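Local coordinates for protein copper-transporting ATPase RAN1 (Arabidopsis thaliana, PDB 3DXS) that probably couples ATP hydrolysis to copper transport across membranes, with a metal-binding domain of the heavy-metal-associated family, at residues 3-8 and 39-44; 9-14 and 33-38; 25-30 and 49-54; 29-34 and 43-48. The protein carries 1 engineered substitution. All coordinates share one frame; numbering follows the deposited sequence. Where two conformers were deposited one is given.

Contact 1. Residues 3-8 and 39-44; sequences KIQVGV and QNRADV. With LI (lithium ion), chain C.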
loop_
_atom_site.group_PDB
_atom_site.type_symbol
_atom_site.label_atom_id
_atom_site.label_comp_id
_atom_site.label_asym_id
_atom_site.label_seq_id
_atom_site.Cartn_x
_atom_site.Cartn_y
_atom_site.Cartn_z
ATOM N N LYS A 3 7.940 -8.203 1.016
ATOM C CA LYS A 3 7.797 -6.787 0.643
ATOM C C LYS A 3 7.370 -6.634 -0.804
ATOM O O LYS A 3 7.960 -7.220 -1.704
ATOM C CB LYS A 3 9.108 -6.022 0.877
ATOM C CG LYS A 3 9.008 -4.516 0.624
ATOM C CD LYS A 3 10.335 -3.812 0.867
ATOM C CE LYS A 3 10.245 -2.293 0.703
ATOM N NZ LYS A 3 11.596 -1.621 0.754
ATOM N N ILE A 4 6.326 -5.845 -0.996
ATOM C CA ILE A 4 5.786 -5.547 -2.348
ATOM C C ILE A 4 5.798 -4.055 -2.639
ATOM O O ILE A 4 5.720 -3.218 -1.747
ATOM C CB ILE A 4 4.364 -6.107 -2.596
ATOM C CG1 ILE A 4 3.373 -5.630 -1.520
ATOM C CG2 ILE A 4 4.421 -7.605 -2.697
ATOM C CD1 ILE A 4 1.966 -6.144 -1.680
ATOM N N GLN A 5 5.921 -3.769 -3.923
ATOM C CA GLN A 5 5.817 -2.420 -4.465
ATOM C C GLN A 5 4.497 -2.291 -5.180
ATOM O O GLN A 5 4.252 -2.932 -6.189
ATOM C CB GLN A 5 6.976 -2.149 -5.433
ATOM C CG GLN A 5 8.333 -2.352 -4.800
ATOM C CD GLN A 5 9.496 -2.279 -5.784
ATOM O OE1 GLN A 5 9.304 -2.147 -6.999
ATOM N NE2 GLN A 5 10.717 -2.365 -5.257
ATOM N N VAL A 6 3.627 -1.480 -4.599
ATOM C CA VAL A 6 2.272 -1.289 -5.110
ATOM C C VAL A 6 2.162 0.028 -5.848
ATOM O O VAL A 6 2.617 1.072 -5.393
ATOM C CB VAL A 6 1.233 -1.324 -3.956
ATOM C CG1 VAL A 6 -0.174 -1.386 -4.500
ATOM C CG2 VAL A 6 1.491 -2.501 -3.032
ATOM N N GLY A 7 1.549 -0.040 -7.014
ATOM C CA GLY A 7 1.229 1.161 -7.776
ATOM C C GLY A 7 -0.088 1.712 -7.278
ATOM O O GLY A 7 -1.036 0.976 -7.028
ATOM N N VAL A 8 -0.112 3.026 -7.114
ATOM C CA VAL A 8 -1.304 3.739 -6.673
ATOM C C VAL A 8 -1.554 4.965 -7.536
ATOM O O VAL A 8 -0.661 5.788 -7.734
ATOM C CB VAL A 8 -1.155 4.196 -5.214
ATOM C CG1 VAL A 8 -2.460 4.834 -4.712
ATOM C CG2 VAL A 8 -0.691 3.024 -4.317
ATOM N N GLN A 39 5.856 9.230 -6.964
ATOM C CA GLN A 39 6.196 8.061 -7.803
ATOM C C GLN A 39 5.061 7.071 -8.000
ATOM O O GLN A 39 5.223 6.035 -8.639
ATOM C CB GLN A 39 7.429 7.351 -7.257
ATOM C CG GLN A 39 8.713 8.145 -7.460
ATOM C CD GLN A 39 8.869 8.681 -8.884
ATOM O OE1 GLN A 39 8.432 8.060 -9.851
ATOM N NE2 GLN A 39 9.518 9.838 -9.013
ATOM N N ASN A 40 3.898 7.430 -7.467
ATOM C CA ASN A 40 2.692 6.568 -7.518
ATOM C C ASN A 40 2.920 5.225 -6.855
ATOM O O ASN A 40 2.474 4.188 -7.336
ATOM C CB ASN A 40 2.206 6.299 -8.950
ATOM C CG ASN A 40 1.842 7.563 -9.696
ATOM O OD1 ASN A 40 1.882 8.659 -9.142
ATOM N ND2 ASN A 40 1.488 7.417 -10.964
ATOM N N ARG A 41 3.645 5.270 -5.757
ATOM C CA ARG A 41 4.128 4.057 -5.079
ATOM C C ARG A 41 3.783 3.964 -3.616
ATOM O O ARG A 41 3.821 4.929 -2.878
ATOM C CB ARG A 41 5.651 3.958 -5.227
ATOM C CG ARG A 41 6.115 3.352 -6.546
ATOM C CD ARG A 41 6.204 1.826 -6.477
ATOM N NE ARG A 41 7.263 1.402 -5.576
ATOM C CZ ARG A 41 8.540 1.273 -5.932
ATOM N NH1 ARG A 41 8.934 1.511 -7.186
ATOM N NH2 ARG A 41 9.431 0.907 -5.036
ATOM N N ALA A 42 3.446 2.748 -3.231
ATOM C CA ALA A 42 3.350 2.351 -1.833
ATOM C C ALA A 42 4.074 1.032 -1.640
ATOM O O ALA A 42 3.709 0.005 -2.209
ATOM C CB ALA A 42 1.864 2.232 -1.396
ATOM N N ASP A 43 5.114 1.104 -0.838
ATOM C CA ASP A 43 5.962 -0.045 -0.534
ATOM C C ASP A 43 5.557 -0.631 0.807
ATOM O O ASP A 43 5.559 0.035 1.837
ATOM C CB ASP A 43 7.426 0.365 -0.559
ATOM C CG ASP A 43 7.888 0.726 -1.942
ATOM O OD1 ASP A 43 7.119 0.487 -2.887
ATOM O OD2 ASP A 43 9.010 1.254 -2.075
ATOM N N VAL A 44 5.179 -1.896 0.766
ATOM C CA VAL A 44 4.550 -2.555 1.916
ATOM C C VAL A 44 5.247 -3.836 2.344
ATOM O O VAL A 44 5.430 -4.778 1.574
ATOM C CB VAL A 44 3.047 -2.846 1.624
ATOM C CG1 VAL A 44 2.348 -3.394 2.855
ATOM C CG2 VAL A 44 2.333 -1.580 1.112
HETATM LI LI LI C . 1.524 10.742 -9.230
HETATM O O HOH W 1 10.696 0.967 0.373
HETATM O O HOH W 2 -0.990 8.364 -7.206
HETATM O O HOH W 3 0.055 10.945 -10.456
HETATM O O HOH W 4 3.238 11.389 -10.004
HETATM O O HOH W 5 0.831 10.705 -7.454
#

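Contact 2. Residues 9-14 and 33-38; sequences TGMTCA and ASVALL. With ZN (zinc ion), chain B.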
loop_
_atom_site.group_PDB
_atom_site.type_symbol
_atom_site.label_atom_id
_atom_site.label_comp_id
_atom_site.label_asym_id
_atom_site.label_seq_id
_atom_site.Cartn_x
_atom_site.Cartn_y
_atom_site.Cartn_z
ATOM N N THR A 9 -2.771 5.053 -8.055
ATOM C CA THR A 9 -3.146 6.246 -8.810
ATOM C C THR A 9 -4.237 7.040 -8.112
ATOM O O THR A 9 -5.124 6.517 -7.444
ATOM C CB THR A 9 -3.465 5.948 -10.292
ATOM O OG1 THR A 9 -4.618 5.107 -10.403
ATOM C CG2 THR A 9 -2.269 5.280 -10.960
ATOM N N GLY A 10 -4.081 8.343 -8.216
ATOM C CA GLY A 10 -5.041 9.271 -7.655
ATOM C C GLY A 10 -4.523 10.165 -6.561
ATOM O O GLY A 10 -5.189 11.110 -6.161
ATOM N N MET A 11 -3.332 9.859 -6.070
ATOM C CA MET A 11 -2.718 10.684 -5.016
ATOM C C MET A 11 -2.175 11.957 -5.612
ATOM O O MET A 11 -1.328 11.914 -6.504
ATOM C CB MET A 11 -1.564 9.959 -4.314
ATOM C CG MET A 11 -1.907 8.592 -3.745
ATOM S SD MET A 11 -0.542 7.953 -2.762
ATOM C CE MET A 11 0.673 7.685 -4.057
ATOM N N THR A 12 -2.652 13.088 -5.109
ATOM C CA THR A 12 -2.187 14.392 -5.619
ATOM C C THR A 12 -1.833 15.421 -4.561
ATOM O O THR A 12 -1.572 16.580 -4.862
ATOM C CB THR A 12 -3.181 15.009 -6.629
ATOM O OG1 THR A 12 -4.417 15.312 -5.978
ATOM C CG2 THR A 12 -3.452 14.070 -7.808
ATOM N N CYS A 13 -1.809 14.992 -3.322
ATOM C CA CYS A 13 -1.309 15.844 -2.230
ATOM C C CYS A 13 -0.795 15.040 -1.060
ATOM O O CYS A 13 -0.938 13.826 -1.003
ATOM C CB CYS A 13 -2.366 16.840 -1.756
ATOM S SG CYS A 13 -3.674 16.124 -0.728
ATOM N N ALA A 14 -0.205 15.754 -0.127
ATOM C CA ALA A 14 0.379 15.129 1.072
ATOM C C ALA A 14 -0.672 14.359 1.855
ATOM O O ALA A 14 -0.418 13.270 2.349
ATOM C CB ALA A 14 1.071 16.168 1.968
ATOM N N ALA A 33 4.553 0.565 5.944
ATOM C CA ALA A 33 4.063 1.138 4.682
ATOM C C ALA A 33 4.717 2.484 4.414
ATOM O O ALA A 33 4.666 3.404 5.225
ATOM C CB ALA A 33 2.526 1.264 4.710
ATOM N N SER A 34 5.358 2.553 3.266
ATOM C CA SER A 34 6.049 3.761 2.837
ATOM C C SER A 34 5.535 4.205 1.476
ATOM O O SER A 34 5.704 3.520 0.470
ATOM C CB SER A 34 7.551 3.503 2.787
ATOM O OG SER A 34 8.017 3.005 4.034
ATOM N N VAL A 35 4.901 5.357 1.489
ATOM C CA VAL A 35 4.240 5.908 0.311
ATOM C C VAL A 35 5.049 7.039 -0.264
ATOM O O VAL A 35 5.499 7.931 0.449
ATOM C CB VAL A 35 2.830 6.420 0.655
ATOM C CG1 VAL A 35 2.128 6.925 -0.597
ATOM C CG2 VAL A 35 2.005 5.334 1.349
ATOM N N ALA A 36 5.240 6.953 -1.570
ATOM C CA ALA A 36 5.947 7.961 -2.351
ATOM C C ALA A 36 4.988 8.658 -3.299
ATOM O O ALA A 36 4.708 8.202 -4.403
ATOM C CB ALA A 36 7.113 7.333 -3.125
ATOM N N LEU A 37 4.484 9.781 -2.821
ATOM C CA LEU A 37 3.497 10.570 -3.539
ATOM C C LEU A 37 3.913 10.774 -4.983
ATOM O O LEU A 37 3.134 10.560 -5.897
ATOM C CB LEU A 37 3.283 11.932 -2.863
ATOM C CG LEU A 37 2.424 12.931 -3.616
ATOM C CD1 LEU A 37 0.997 12.403 -3.779
ATOM C CD2 LEU A 37 2.454 14.269 -2.875
ATOM N N LEU A 38 5.161 11.169 -5.174
ATOM C CA LEU A 38 5.627 11.590 -6.511
ATOM C C LEU A 38 5.697 10.432 -7.498
ATOM O O LEU A 38 5.576 10.627 -8.710
ATOM C CB LEU A 38 6.983 12.306 -6.453
ATOM C CG LEU A 38 6.922 13.819 -6.223
ATOM C CD1 LEU A 38 6.066 14.190 -5.027
ATOM C CD2 LEU A 38 8.344 14.360 -6.080
HETATM ZN ZN ZN B . -5.019 14.797 -1.936
HETATM O O HOH W 5 0.831 10.705 -7.454
#

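Contact 3. Residues 25-30 and 49-54; sequences MNVNGV and NLVKEE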
loop_
_atom_site.group_PDB
_atom_site.type_symbol
_atom_site.label_atom_id
_atom_site.label_comp_id
_atom_site.label_asym_id
_atom_site.label_seq_id
_atom_site.Cartn_x
_atom_site.Cartn_y
_atom_site.Cartn_z
ATOM N N MET A 25 -1.599 0.868 7.341
ATOM C CA MET A 25 -1.090 0.533 8.699
ATOM C C MET A 25 -2.209 -0.046 9.563
ATOM O O MET A 25 -1.978 -0.634 10.628
ATOM C CB MET A 25 -0.425 1.730 9.368
ATOM C CG MET A 25 0.951 2.037 8.785
ATOM S SD MET A 25 2.076 0.628 8.722
ATOM C CE MET A 25 2.212 0.171 10.449
ATOM N N ASN A 26 -3.419 0.117 9.069
ATOM C CA ASN A 26 -4.606 -0.435 9.723
ATOM C C ASN A 26 -4.959 -1.818 9.210
ATOM O O ASN A 26 -5.890 -2.447 9.686
ATOM C CB ASN A 26 -5.807 0.492 9.592
ATOM C CG ASN A 26 -5.824 1.569 10.660
ATOM O OD1 ASN A 26 -5.019 1.550 11.586
ATOM N ND2 ASN A 26 -6.743 2.512 10.532
ATOM N N VAL A 27 -4.200 -2.291 8.242
ATOM C CA VAL A 27 -4.408 -3.650 7.715
ATOM C C VAL A 27 -3.645 -4.645 8.590
ATOM O O VAL A 27 -2.435 -4.586 8.702
ATOM C CB VAL A 27 -3.953 -3.777 6.237
ATOM C CG1 VAL A 27 -4.085 -5.212 5.722
ATOM C CG2 VAL A 27 -4.748 -2.841 5.345
ATOM N N ASN A 28 -4.375 -5.551 9.229
ATOM C CA ASN A 28 -3.722 -6.560 10.093
ATOM C C ASN A 28 -2.722 -7.356 9.282
ATOM O O ASN A 28 -3.054 -7.912 8.251
ATOM C CB ASN A 28 -4.738 -7.524 10.724
ATOM C CG ASN A 28 -4.121 -8.400 11.801
ATOM O OD1 ASN A 28 -4.195 -9.636 11.742
ATOM N ND2 ASN A 28 -3.505 -7.768 12.791
ATOM N N GLY A 29 -1.494 -7.380 9.767
ATOM C CA GLY A 29 -0.389 -8.096 9.121
ATOM C C GLY A 29 0.606 -7.201 8.401
ATOM O O GLY A 29 1.704 -7.621 8.044
ATOM N N VAL A 30 0.208 -5.963 8.169
ATOM C CA VAL A 30 1.134 -4.979 7.589
ATOM C C VAL A 30 2.050 -4.436 8.670
ATOM O O VAL A 30 1.591 -3.922 9.697
ATOM C CB VAL A 30 0.391 -3.831 6.867
ATOM C CG1 VAL A 30 1.350 -2.693 6.511
ATOM C CG2 VAL A 30 -0.304 -4.386 5.640
ATOM N N ASN A 49 1.137 -14.593 6.326
ATOM C CA ASN A 49 0.254 -15.480 7.105
ATOM C C ASN A 49 -1.025 -14.753 7.462
ATOM O O ASN A 49 -2.056 -15.366 7.708
ATOM C CB ASN A 49 0.915 -16.005 8.381
ATOM C CG ASN A 49 1.842 -17.180 8.126
ATOM O OD1 ASN A 49 2.190 -17.494 6.985
ATOM N ND2 ASN A 49 2.240 -17.845 9.197
ATOM N N LEU A 50 -0.937 -13.429 7.474
ATOM C CA LEU A 50 -2.023 -12.573 7.993
ATOM C C LEU A 50 -2.699 -11.734 6.921
ATOM O O LEU A 50 -3.795 -11.222 7.103
ATOM C CB LEU A 50 -1.513 -11.652 9.099
ATOM C CG LEU A 50 -1.156 -12.356 10.414
ATOM C CD1 LEU A 50 -0.564 -11.374 11.425
ATOM C CD2 LEU A 50 -2.391 -13.051 10.976
ATOM N N VAL A 51 -2.014 -11.583 5.813
ATOM C CA VAL A 51 -2.532 -10.748 4.723
ATOM C C VAL A 51 -1.781 -11.019 3.449
ATOM O O VAL A 51 -0.619 -11.394 3.448
ATOM C CB VAL A 51 -2.490 -9.230 5.100
ATOM C CG1 VAL A 51 -1.065 -8.727 5.281
ATOM C CG2 VAL A 51 -3.227 -8.388 4.064
ATOM N N LYS A 52 -2.484 -10.851 2.348
ATOM C CA LYS A 52 -1.864 -11.024 1.034
ATOM C C LYS A 52 -2.028 -9.797 0.163
ATOM O O LYS A 52 -2.680 -8.825 0.521
ATOM C CB LYS A 52 -2.382 -12.278 0.328
ATOM C CG LYS A 52 -1.917 -13.608 0.973
ATOM C CD LYS A 52 -0.395 -13.657 1.217
ATOM C CE LYS A 52 0.162 -15.088 1.165
ATOM N NZ LYS A 52 -0.535 -16.054 2.066
ATOM N N GLU A 53 -1.389 -9.879 -0.990
ATOM C CA GLU A 53 -1.257 -8.737 -1.899
ATOM C C GLU A 53 -2.602 -8.144 -2.275
ATOM O O GLU A 53 -2.777 -6.926 -2.337
ATOM C CB GLU A 53 -0.449 -9.124 -3.145
ATOM C CG GLU A 53 1.029 -9.207 -2.824
ATOM C CD GLU A 53 1.817 -10.080 -3.768
ATOM O OE1 GLU A 53 1.613 -9.955 -4.996
ATOM O OE2 GLU A 53 2.650 -10.881 -3.270
ATOM N N GLU A 54 -3.549 -9.030 -2.497
ATOM C CA GLU A 54 -4.887 -8.649 -2.947
ATOM C C GLU A 54 -5.593 -7.815 -1.883
ATOM O O GLU A 54 -6.357 -6.905 -2.170
ATOM C CB GLU A 54 -5.721 -9.892 -3.292
ATOM C CG GLU A 54 -5.155 -10.722 -4.442
ATOM C CD GLU A 54 -4.193 -11.817 -3.986
ATOM O OE1 GLU A 54 -3.653 -11.720 -2.865
ATOM O OE2 GLU A 54 -3.975 -12.776 -4.757
#

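Contact 4. Residues 29-34 and 43-48; sequences GVFKAS and DVVFDP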
loop_
_atom_site.group_PDB
_atom_site.type_symbol
_atom_site.label_atom_id
_atom_site.label_comp_id
_atom_site.label_asym_id
_atom_site.label_seq_id
_atom_site.Cartn_x
_atom_site.Cartn_y
_atom_site.Cartn_z
ATOM N N GLY A 29 -1.494 -7.380 9.767
ATOM C CA GLY A 29 -0.389 -8.096 9.121
ATOM C C GLY A 29 0.606 -7.201 8.401
ATOM O O GLY A 29 1.704 -7.621 8.044
ATOM N N VAL A 30 0.208 -5.963 8.169
ATOM C CA VAL A 30 1.134 -4.979 7.589
ATOM C C VAL A 30 2.050 -4.436 8.670
ATOM O O VAL A 30 1.591 -3.922 9.697
ATOM C CB VAL A 30 0.391 -3.831 6.867
ATOM C CG1 VAL A 30 1.350 -2.693 6.511
ATOM C CG2 VAL A 30 -0.304 -4.386 5.640
ATOM N N PHE A 31 3.352 -4.563 8.422
ATOM C CA PHE A 31 4.386 -4.134 9.380
ATOM C C PHE A 31 4.862 -2.722 9.109
ATOM O O PHE A 31 5.075 -1.937 10.030
ATOM C CB PHE A 31 5.578 -5.103 9.388
ATOM C CG PHE A 31 6.752 -4.612 10.193
ATOM C CD1 PHE A 31 6.733 -4.689 11.581
ATOM C CD2 PHE A 31 7.869 -4.063 9.577
ATOM C CE1 PHE A 31 7.804 -4.228 12.341
ATOM C CE2 PHE A 31 8.947 -3.604 10.333
ATOM C CZ PHE A 31 8.911 -3.688 11.717
ATOM N N LYS A 32 5.014 -2.405 7.831
ATOM C CA LYS A 32 5.482 -1.076 7.410
ATOM C C LYS A 32 4.909 -0.699 6.056
ATOM O O LYS A 32 4.786 -1.520 5.160
ATOM C CB LYS A 32 7.017 -1.034 7.341
ATOM C CG LYS A 32 7.625 0.369 7.389
ATOM C CD LYS A 32 9.153 0.285 7.457
ATOM C CE LYS A 32 9.810 1.637 7.722
ATOM N NZ LYS A 32 11.290 1.523 7.807
ATOM N N ALA A 33 4.553 0.565 5.944
ATOM C CA ALA A 33 4.063 1.138 4.682
ATOM C C ALA A 33 4.717 2.484 4.414
ATOM O O ALA A 33 4.666 3.404 5.225
ATOM C CB ALA A 33 2.526 1.264 4.710
ATOM N N SER A 34 5.358 2.553 3.266
ATOM C CA SER A 34 6.049 3.761 2.837
ATOM C C SER A 34 5.535 4.205 1.476
ATOM O O SER A 34 5.704 3.520 0.470
ATOM C CB SER A 34 7.551 3.503 2.787
ATOM O OG SER A 34 8.017 3.005 4.034
ATOM N N ASP A 43 5.114 1.104 -0.838
ATOM C CA ASP A 43 5.962 -0.045 -0.534
ATOM C C ASP A 43 5.557 -0.631 0.807
ATOM O O ASP A 43 5.559 0.035 1.837
ATOM C CB ASP A 43 7.426 0.365 -0.559
ATOM C CG ASP A 43 7.888 0.726 -1.942
ATOM O OD1 ASP A 43 7.119 0.487 -2.887
ATOM O OD2 ASP A 43 9.010 1.254 -2.075
ATOM N N VAL A 44 5.179 -1.896 0.766
ATOM C CA VAL A 44 4.550 -2.555 1.916
ATOM C C VAL A 44 5.247 -3.836 2.344
ATOM O O VAL A 44 5.430 -4.778 1.574
ATOM C CB VAL A 44 3.047 -2.846 1.624
ATOM C CG1 VAL A 44 2.348 -3.394 2.855
ATOM C CG2 VAL A 44 2.333 -1.580 1.112
ATOM N N VAL A 45 5.619 -3.825 3.609
ATOM C CA VAL A 45 6.210 -4.978 4.295
ATOM C C VAL A 45 5.116 -5.639 5.116
ATOM O O VAL A 45 4.464 -4.989 5.923
ATOM C CB VAL A 45 7.382 -4.566 5.195
ATOM C CG1 VAL A 45 7.931 -5.777 5.920
ATOM C CG2 VAL A 45 8.493 -3.884 4.368
ATOM N N PHE A 46 4.880 -6.915 4.847
ATOM C CA PHE A 46 3.726 -7.613 5.421
ATOM C C PHE A 46 4.016 -9.076 5.721
ATOM O O PHE A 46 4.907 -9.686 5.145
ATOM C CB PHE A 46 2.505 -7.516 4.480
ATOM C CG PHE A 46 2.656 -8.304 3.182
ATOM C CD1 PHE A 46 3.324 -7.764 2.109
ATOM C CD2 PHE A 46 2.130 -9.572 3.044
ATOM C CE1 PHE A 46 3.477 -8.484 0.935
ATOM C CE2 PHE A 46 2.266 -10.283 1.869
ATOM C CZ PHE A 46 2.940 -9.736 0.819
ATOM N N ASP A 47 3.213 -9.593 6.632
ATOM C CA ASP A 47 3.262 -11.005 7.054
ATOM C C ASP A 47 2.235 -11.798 6.242
ATOM O O ASP A 47 1.035 -11.639 6.460
ATOM C CB ASP A 47 2.940 -11.112 8.553
ATOM C CG ASP A 47 2.787 -12.544 9.031
ATOM O OD1 ASP A 47 2.956 -13.477 8.228
ATOM O OD2 ASP A 47 2.481 -12.726 10.225
ATOM N N PRO A 48 2.686 -12.617 5.279
ATOM C CA PRO A 48 1.776 -13.323 4.373
ATOM C C PRO A 48 0.853 -14.313 5.063
ATOM O O PRO A 48 -0.122 -14.766 4.474
ATOM C CB PRO A 48 2.709 -14.050 3.395
ATOM C CG PRO A 48 4.049 -13.913 3.923
ATOM C CD PRO A 48 4.099 -12.828 4.927
HETATM O O HOH W 6 7.799 -0.005 3.733
#

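Contact 1. Residues 3-8 and 39-44
I4 and V6 of strand 3-8 pair with V44 and A42 of strand 41-44, antiparallel at 157° between the short axes; each pair exchanges two backbone hydrogen bonds, and V8 N adds a fifth to N40 O (2.8 Å). On the other edge of strand 41-44, N40 and R41 both face A36 of strand 30-36, a G1 beta bulge. On the face that carries Q5, R41 and D43, the Q5 amide stacks on the R41 guanidinium with planes 11° apart, Q5 CD lying 3.3 Å from R41 NH2. Bends at chi2 (-87°) and chi3 carry the arginine along its own strand toward D43, taken side-on: NE meets OD1 in the guanidinium plane at 2.8 Å, and NH2 reaches OD2 at 3.0 Å. Replacing R41 by an alanine is likely to leave the D43 carboxylate without its charge partner and the Q5 amide without its stacking surface. K3 NZ and D43 OD2 share a water, while E73 binds both K3 NZ and Q5 NE2. N40 OD1 binds lithium at 2.1 Å. The other face packs V8 CG2 on A42 CB (4.0 Å); helix 53-63 covers I4 through I56, V6 and V8 through I60, while strand 66-72 flanks strand 3-8.

Contact 2. Residues 9-14 and 33-38
The CxxC loop of this heavy-metal-associated domain meets the end of strand 33-36 here, with M11 and L37 as the chief partners and C13 as the metal ligand. L37 lies along the loop backbone and touches it with both methyls. Its CG is anti to the backbone N (chi1 172°), which carries the branch over to the loop: CD1 packs on M11 CB at 3.6 Å and on C13 O at 3.7 Å, while CD2 lies 3.8 Å from C13 C. Replacing L37 with an alanine would probably open a gap beside M11 CB and leave the backbone around C13 less firmly backed. M11 crosses V35 obliquely, its SD 3.6 Å from V35 CG1; a bend at chi3 (-68°) brings the terminal CE to the same methyl. The buried methionine also packs on C16 and V20 of helix 14-25. No direct hydrogen bond joins the segments, but a lithium-bound water lies 2.7 Å from M11 O and 2.8 Å from L37 O. C13 is the N-cap of helix 14-25, and its CB points away from segment 33-38. Its SG binds zinc at 2.2 Å together with C16, while the hydrocarbon of L37 packs on the C13 backbone, consistent with a site that receives copper in the working transporter.

Contact 3. Residues 25-30 and 49-54
Two loops pack together at one end of the domain through V27, N28 and G29 on one side and L50 and V51 on the other. V27 to V30 form a type II beta turn between helix 14-25 and strand 30-36, closed by a bond from V30 N to V27 O of 3.0 Å; the partner loop leads from strand 41-46 into helix 53-63. V51 is the central side chain. Its CG2 is anti to the backbone N and meets V27 CG1 at 3.7 Å, the two valines crossing at about a right angle. CG1, set between backbone N and carbonyl carbon (chi1 65°), reaches over the turn to G29 C at 3.9 Å, and V51 CB lies 3.5 Å from N28 O. G29 has a positive phi (105°) that glycine readily adopts, and its lack of a side chain lets L50 CB come within 3.7 Å of G29 CA. Farther out on the surface, the leucine crosses N28 obliquely, with CD2 3.9 Å from N28 OD1. V51 continues inward onto F46 and I56, while V27 also touches E59 of helix 53-63. With no hydrogen bond between the segments, this junction depends on the fit of aliphatic groups against a turn backbone: no donor of the partner loop bonds N28 O or OD1, and N28 O also lies 3.6 Å from L50 O.

Contact 4. Residues 29-34 and 43-48
V30 CG1 and V44 CG1 meet at 3.9 Å, the two valines crossing at about a right angle, on the face that also carries A33 and F46. Helix 14-25 covers part of this patch with L24, which touches A33 and V44, and helix 53-63 sets I56 against V44 and F46. F46 CB stays beside V30, but its chi1 of 69° places CG between backbone N and carbonyl carbon and leads the ring away from segment 29-34, toward I4 and I56. Its edge receives V44 O in the ring plane.

The strands form an antiparallel hairpin, 163° between their short axes, interrupted by a classic beta bulge in which F31 and K32 both face V45. V45 O therefore accepts two N-H groups, F31 N at 2.8 Å and the longer K32 N at 3.3 Å, while V45 N returns a bond to K32 O at 2.9 Å. The F31 and V45 side chains run side by side, with CD2 4.0 Å from CG1, and K32 CB packs against V45 CB. Toward the hairpin turn, S34 and D43 exchange two backbone bonds, D43 N to S34 O being 2.8 Å, and a water joins D43 O to S34 OG (3.0 Å). At the far end D47 N binds G29 O at 2.9 Å, and D47 OD1 accepts from N49 N. The hairpin is thus two-faced: V30, A33, V44 and F46 give the helix-covered core of the ferredoxin-like fold an apolar side, while K32, S34, D43 and V45 make the opposite face largely polar.

Strand 41-46 joins contacts 1 and 4, which use its two edges and share D43 and V44; I4 CG1 and F46 CE1 pack at 3.8 Å across them. Contact 4 runs into contact 3 through G29 and V30, their centres only 7 Å apart, and M25 CE reaches F31 O at 3.6 Å. Contact 2, at the metal end, has its centre 19 Å from that of contact 3 and 9 Å from that of contact 1. It meets contact 1 through R41 O and A36 N, a probable hydrogen bond of 2.8 Å, and through one water bound to lithium. Zinc lies in contact 2, about 11 Å from the V8 side chain of contact 1.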